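Alpha-glucosidase (Pseudoalteromonas sp. K8, PDB 5HQA) hydrolyses alpha-glucosidic linkages as a calcium-binding, chloride-activated member of glycoside hydrolase family 97. Local coordinates at residues A[458-463]-A[492-497]; A[528-531]-A[536-539]. All blocks are in the same frame, centred on the assembly; numbering follows the deposited sequence.

Contact 1: residues A[458-463]-A[492-497]. With CA (calcium ion), chain C; AC1 (4,6-dideoxy-4-{[(1S,4R,5S,6S)-4,5,6-trihydroxy-3-(hydroxymethyl)cyclohex-2-en-1-yl]amino}-alpha-D-glucopyranose), chain B.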
loop_
_atom_site.group_PDB
_atom_site.type_symbol
_atom_site.label_atom_id
_atom_site.label_comp_id
_atom_site.label_asym_id
_atom_site.label_seq_id
_atom_site.Cartn_x
_atom_site.Cartn_y
_atom_site.Cartn_z
ATOM N N ARG A 458 -6.643 7.047 -2.376
ATOM C CA ARG A 458 -7.871 7.557 -1.776
ATOM C C ARG A 458 -8.497 6.489 -0.883
ATOM O O ARG A 458 -8.874 5.413 -1.360
ATOM C CB ARG A 458 -8.849 7.987 -2.863
ATOM C CG ARG A 458 -8.483 9.321 -3.501
ATOM C CD ARG A 458 -9.421 9.666 -4.661
ATOM N NE ARG A 458 -10.829 9.724 -4.259
ATOM C CZ ARG A 458 -11.647 10.745 -4.508
ATOM N NH1 ARG A 458 -11.213 11.825 -5.154
ATOM N NH2 ARG A 458 -12.915 10.684 -4.113
ATOM N N GLY A 459 -8.605 6.786 0.413
ATOM C CA GLY A 459 -9.295 5.939 1.353
ATOM C C GLY A 459 -10.647 6.494 1.762
ATOM O O GLY A 459 -11.247 7.332 1.073
ATOM N N GLN A 460 -11.130 6.022 2.917
ATOM C CA GLN A 460 -12.466 6.372 3.402
ATOM C C GLN A 460 -12.657 7.875 3.569
ATOM O O GLN A 460 -13.781 8.376 3.424
ATOM C CB GLN A 460 -12.716 5.675 4.739
ATOM C CG GLN A 460 -14.159 5.690 5.210
ATOM C CD GLN A 460 -14.978 4.598 4.545
ATOM O OE1 GLN A 460 -15.656 4.837 3.540
ATOM N NE2 GLN A 460 -14.914 3.387 5.102
ATOM N N GLU A 461 -11.590 8.610 3.901
ATOM C CA GLU A 461 -11.742 10.038 4.177
ATOM C C GLU A 461 -12.345 10.785 2.994
ATOM O O GLU A 461 -13.094 11.748 3.188
ATOM C CB GLU A 461 -10.395 10.653 4.552
ATOM C CG GLU A 461 -9.325 10.482 3.472
ATOM C CD GLU A 461 -8.053 11.244 3.788
ATOM O OE1 GLU A 461 -8.072 12.042 4.749
ATOM O OE2 GLU A 461 -7.037 11.059 3.076
ATOM N N PHE A 462 -12.040 10.366 1.760
ATOM C CA PHE A 462 -12.625 11.052 0.609
ATOM C C PHE A 462 -14.123 10.837 0.508
ATOM O O PHE A 462 -14.780 11.551 -0.255
ATOM C CB PHE A 462 -11.942 10.619 -0.689
ATOM C CG PHE A 462 -10.632 11.300 -0.910
ATOM C CD1 PHE A 462 -9.484 10.848 -0.265
ATOM C CD2 PHE A 462 -10.552 12.421 -1.719
ATOM C CE1 PHE A 462 -8.268 11.507 -0.442
ATOM C CE2 PHE A 462 -9.344 13.082 -1.906
ATOM C CZ PHE A 462 -8.201 12.629 -1.268
ATOM N N ASN A 463 -14.675 9.887 1.262
ATOM C CA ASN A 463 -16.115 9.704 1.288
ATOM C C ASN A 463 -16.801 10.641 2.259
ATOM O O ASN A 463 -18.034 10.695 2.270
ATOM C CB ASN A 463 -16.440 8.253 1.623
ATOM C CG ASN A 463 -15.981 7.312 0.541
ATOM O OD1 ASN A 463 -15.908 7.695 -0.628
ATOM N ND2 ASN A 463 -15.651 6.084 0.917
ATOM N N PRO A 492 -11.729 1.272 7.037
ATOM C CA PRO A 492 -13.055 0.782 6.651
ATOM C C PRO A 492 -14.053 0.912 7.799
ATOM O O PRO A 492 -13.730 1.362 8.899
ATOM C CB PRO A 492 -12.786 -0.684 6.316
ATOM C CG PRO A 492 -11.677 -1.052 7.231
ATOM C CD PRO A 492 -10.790 0.163 7.283
ATOM N N GLY A 493 -15.295 0.511 7.522
ATOM C CA GLY A 493 -16.259 0.295 8.589
ATOM C C GLY A 493 -17.177 1.455 8.927
ATOM O O GLY A 493 -17.537 1.635 10.093
ATOM N N ILE A 494 -17.590 2.244 7.940
ATOM C CA ILE A 494 -18.560 3.305 8.207
ATOM C C ILE A 494 -19.955 2.690 8.229
ATOM O O ILE A 494 -20.399 2.087 7.245
ATOM C CB ILE A 494 -18.459 4.436 7.167
ATOM C CG1 ILE A 494 -17.110 5.152 7.282
ATOM C CG2 ILE A 494 -19.591 5.448 7.355
ATOM C CD1 ILE A 494 -16.863 5.781 8.652
ATOM N N PHE A 495 -20.645 2.832 9.360
ATOM C CA PHE A 495 -21.982 2.284 9.553
ATOM C C PHE A 495 -23.083 3.303 9.337
ATOM O O PHE A 495 -24.170 2.931 8.891
ATOM C CB PHE A 495 -22.139 1.709 10.967
ATOM C CG PHE A 495 -21.696 0.276 11.092
ATOM C CD1 PHE A 495 -20.820 -0.277 10.178
ATOM C CD2 PHE A 495 -22.172 -0.520 12.124
ATOM C CE1 PHE A 495 -20.409 -1.604 10.300
ATOM C CE2 PHE A 495 -21.779 -1.845 12.249
ATOM C CZ PHE A 495 -20.897 -2.391 11.338
ATOM N N ASP A 496 -22.856 4.565 9.690
ATOM C CA ASP A 496 -23.807 5.620 9.354
ATOM C C ASP A 496 -23.368 6.205 8.015
ATOM O O ASP A 496 -22.418 6.994 7.940
ATOM C CB ASP A 496 -23.881 6.685 10.442
ATOM C CG ASP A 496 -24.781 7.859 10.039
ATOM O OD1 ASP A 496 -25.579 7.697 9.083
ATOM O OD2 ASP A 496 -24.691 8.938 10.673
ATOM N N LEU A 497 -24.057 5.799 6.952
ATOM C CA LEU A 497 -23.794 6.276 5.605
ATOM C C LEU A 497 -24.649 7.477 5.239
ATOM O O LEU A 497 -24.608 7.918 4.086
ATOM C CB LEU A 497 -24.044 5.151 4.599
ATOM C CG LEU A 497 -23.286 3.857 4.860
ATOM C CD1 LEU A 497 -23.920 2.737 4.064
ATOM C CD2 LEU A 497 -21.830 4.021 4.461
HETATM CA CA CA C . -4.781 11.528 3.224
HETATM C C1 AC1 B . -6.108 17.049 2.049
HETATM O O2 AC1 B . -5.122 15.742 0.301
HETATM C C2 AC1 B . -5.172 15.893 1.730
HETATM C C4A AC1 B . -5.886 12.804 8.624
HETATM C C3 AC1 B . -5.609 14.620 2.405
HETATM O O3 AC1 B . -4.748 13.532 2.026
HETATM C C4 AC1 B . -5.635 14.817 3.898
HETATM N N4A AC1 B . -5.773 13.539 4.666
HETATM C C5 AC1 B . -6.851 15.718 4.049
HETATM O O5 AC1 B . -6.500 17.055 3.497
HETATM C C6 AC1 B . -7.335 15.894 5.456
HETATM C C1B AC1 B . -4.788 13.369 5.793
HETATM C C2B AC1 B . -4.992 11.874 6.506
HETATM O O2B AC1 B . -5.004 10.899 5.465
HETATM C C3B AC1 B . -6.136 11.848 7.323
HETATM O O3B AC1 B . -6.455 10.522 7.814
HETATM O O4 AC1 B . -7.069 12.899 9.393
HETATM C C5B AC1 B . -5.433 14.129 8.274
HETATM C C7B AC1 B . -4.834 14.392 6.784
HETATM C C6B AC1 B . -4.970 15.039 9.424
HETATM O O6B AC1 B . -3.731 14.573 9.860
#
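Gln460 and Ile494 carry the tight part of this buried contact. Ile494 CG1 lies over the glutamine amide, 3.5 Å from CD, and the two side chains pass each other at a slant. With CG anti to the backbone N (chi1 -167°) and a bend at the next bond, the amide also reaches the other loop, where Gln460 NE2 rests 3.6 Å from Pro492 CA. The opposite end of the amide is held within its own turn: Asn463 ND2 donates to Gln460 OE1 over 2.9 Å in a nearly straight bond (164°), tilted 25° from the carbonyl plane. Trp271 packs on both Gln460 and Ile494. Were an alanine here in place of Gln460, Ile494 CG1 would probably lose the amide it packs on and Asn463 ND2 this acceptor. Beyond this patch the packing between the segments is loose; the side chains of Asn463 and Leu497 stay more than 6 Å from the other segment. The neighbouring Glu461 turns to the ligand instead: its OE2 binds calcium at 2.3 Å, and its OE1 lies 2.7 Å from N4A of AC1. Glu154, Glu437, Glu455 and AC1 O3, N4A and O2B complete this calcium-containing, ligand-occupied site of a family 97 (beta/alpha)8 barrel.

Contact 2: residues A[528-531]-A[536-539]; sequences QMAA and NYLA
Tyr537 points its hydroxyl end at the backbone where Ala530 joins Ala531, near the C-terminal part of strand 527-529, a parallel strand of the (beta/alpha)8 barrel. That strand runs beside strand 264-269, and the chain then turns into the short helix 534-538, which carries the tyrosine. The contact is therefore a local one, between the C-terminal part of a barrel strand and the helix that follows it. Tyr537 holds CG anti to its carbonyl carbon (chi1 -66°), which sends the ring out from the helix toward the strand. Ala530 directs its methyl to meet it: CB lies 3.7 Å from Tyr537 CZ, an apolar touch made obliquely to the ring. The amide of Ala531 comes from another direction, at the ring edge and near its plane. Ala531 N is 3.0 Å from Tyr537 OH, but the angle is too poor for a hydrogen bond. The hydroxyl instead donates to Gly493 O of loop 492-497 and accepts from Asp532 N in the intervening turn. Two bonds thus grip a buried OH and fix the position of the ring's far end. Around the ring, Phe544 stacks on it and Phe495 meets it edge-to-face, while Phe299 packs against the same side chain and Tyr520 and Ile267 also touch Ala530. At the carbonyl of Ala530 the fit is just as close, with Tyr537 OH 3.0 Å from Ala530 C.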
loop_
_atom_site.group_PDB
_atom_site.type_symbol
_atom_site.label_atom_id
_atom_site.label_comp_id
_atom_site.label_asym_id
_atom_site.label_seq_id
_atom_site.Cartn_x
_atom_site.Cartn_y
_atom_site.Cartn_z
ATOM N N GLN A 528 -6.355 -2.403 11.289
ATOM C CA GLN A 528 -7.605 -2.076 10.626
ATOM C C GLN A 528 -8.389 -1.158 11.546
ATOM O O GLN A 528 -8.596 -1.481 12.720
ATOM C CB GLN A 528 -8.421 -3.338 10.318
ATOM C CG GLN A 528 -7.797 -4.269 9.248
ATOM C CD GLN A 528 -8.037 -3.777 7.819
ATOM O OE1 GLN A 528 -8.363 -2.607 7.590
ATOM N NE2 GLN A 528 -7.866 -4.670 6.851
ATOM N N MET A 529 -8.811 -0.018 11.027
ATOM C CA MET A 529 -9.636 0.877 11.817
ATOM C C MET A 529 -11.091 0.476 11.697
ATOM O O MET A 529 -11.542 0.048 10.634
ATOM C CB MET A 529 -9.458 2.326 11.363
ATOM C CG MET A 529 -9.946 3.326 12.389
ATOM S SD MET A 529 -9.659 4.995 11.769
ATOM C CE MET A 529 -9.973 5.948 13.260
ATOM N N ALA A 530 -11.813 0.589 12.802
ATOM C CA ALA A 530 -13.261 0.745 12.759
ATOM C C ALA A 530 -13.473 2.250 12.796
ATOM O O ALA A 530 -13.417 2.870 13.858
ATOM C CB ALA A 530 -13.945 0.022 13.914
ATOM N N ALA A 531 -13.683 2.841 11.618
ATOM C CA ALA A 531 -13.528 4.277 11.428
ATOM C C ALA A 531 -14.678 5.112 11.979
ATOM O O ALA A 531 -14.501 6.325 12.160
ATOM C CB ALA A 531 -13.371 4.577 9.936
ATOM N N ASN A 536 -22.411 4.954 16.346
ATOM C CA ASN A 536 -22.940 4.365 15.122
ATOM C C ASN A 536 -22.753 2.854 15.100
ATOM O O ASN A 536 -23.538 2.143 14.462
ATOM C CB ASN A 536 -22.293 5.033 13.915
ATOM C CG ASN A 536 -22.749 6.462 13.763
ATOM O OD1 ASN A 536 -23.865 6.791 14.164
ATOM N ND2 ASN A 536 -21.893 7.325 13.210
ATOM N N TYR A 537 -21.745 2.345 15.806
ATOM C CA TYR A 537 -21.617 0.899 15.961
ATOM C C TYR A 537 -22.635 0.367 16.961
ATOM O O TYR A 537 -23.211 -0.709 16.757
ATOM C CB TYR A 537 -20.197 0.550 16.393
ATOM C CG TYR A 537 -19.177 0.860 15.326
ATOM C CD1 TYR A 537 -19.321 0.352 14.039
ATOM C CD2 TYR A 537 -18.083 1.673 15.591
ATOM C CE1 TYR A 537 -18.394 0.627 13.050
ATOM C CE2 TYR A 537 -17.148 1.959 14.600
ATOM C CZ TYR A 537 -17.310 1.428 13.334
ATOM O OH TYR A 537 -16.389 1.691 12.337
ATOM N N LEU A 538 -22.867 1.105 18.050
ATOM C CA LEU A 538 -23.855 0.685 19.040
ATOM C C LEU A 538 -25.259 0.617 18.452
ATOM O O LEU A 538 -26.110 -0.112 18.979
ATOM C CB LEU A 538 -23.834 1.638 20.238
ATOM C CG LEU A 538 -22.528 1.700 21.037
ATOM C CD1 LEU A 538 -22.621 2.740 22.152
ATOM C CD2 LEU A 538 -22.194 0.339 21.596
ATOM N N ALA A 539 -25.517 1.355 17.372
ATOM C CA ALA A 539 -26.816 1.296 16.714
ATOM C C ALA A 539 -27.006 0.018 15.901
ATOM O O ALA A 539 -28.150 -0.324 15.580
ATOM C CB ALA A 539 -27.001 2.516 15.802
#

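In the fold
From the N terminus, the chain passes through two antiparallel sheets before the barrel, where both contacts lie, and a third follows it. Contact 1 comes first: after strand 451-454, segment 458-463 is followed by a loop of 28 residues, including helices 474-478 and 482-485, that returns at 492-497. Helix 513-522 and strand 527-529 follow, and contact 2 closes a short connection of four residues, the start of helix 534-538 among them. The contacts are in series, neither nested nor crossed, with centres 11 Å apart. Together they tie the loops after strands 451-454 and 527-529, with loop 492-497 between them, as Ala531 N probably donates to Pro492 O (3.1 Å).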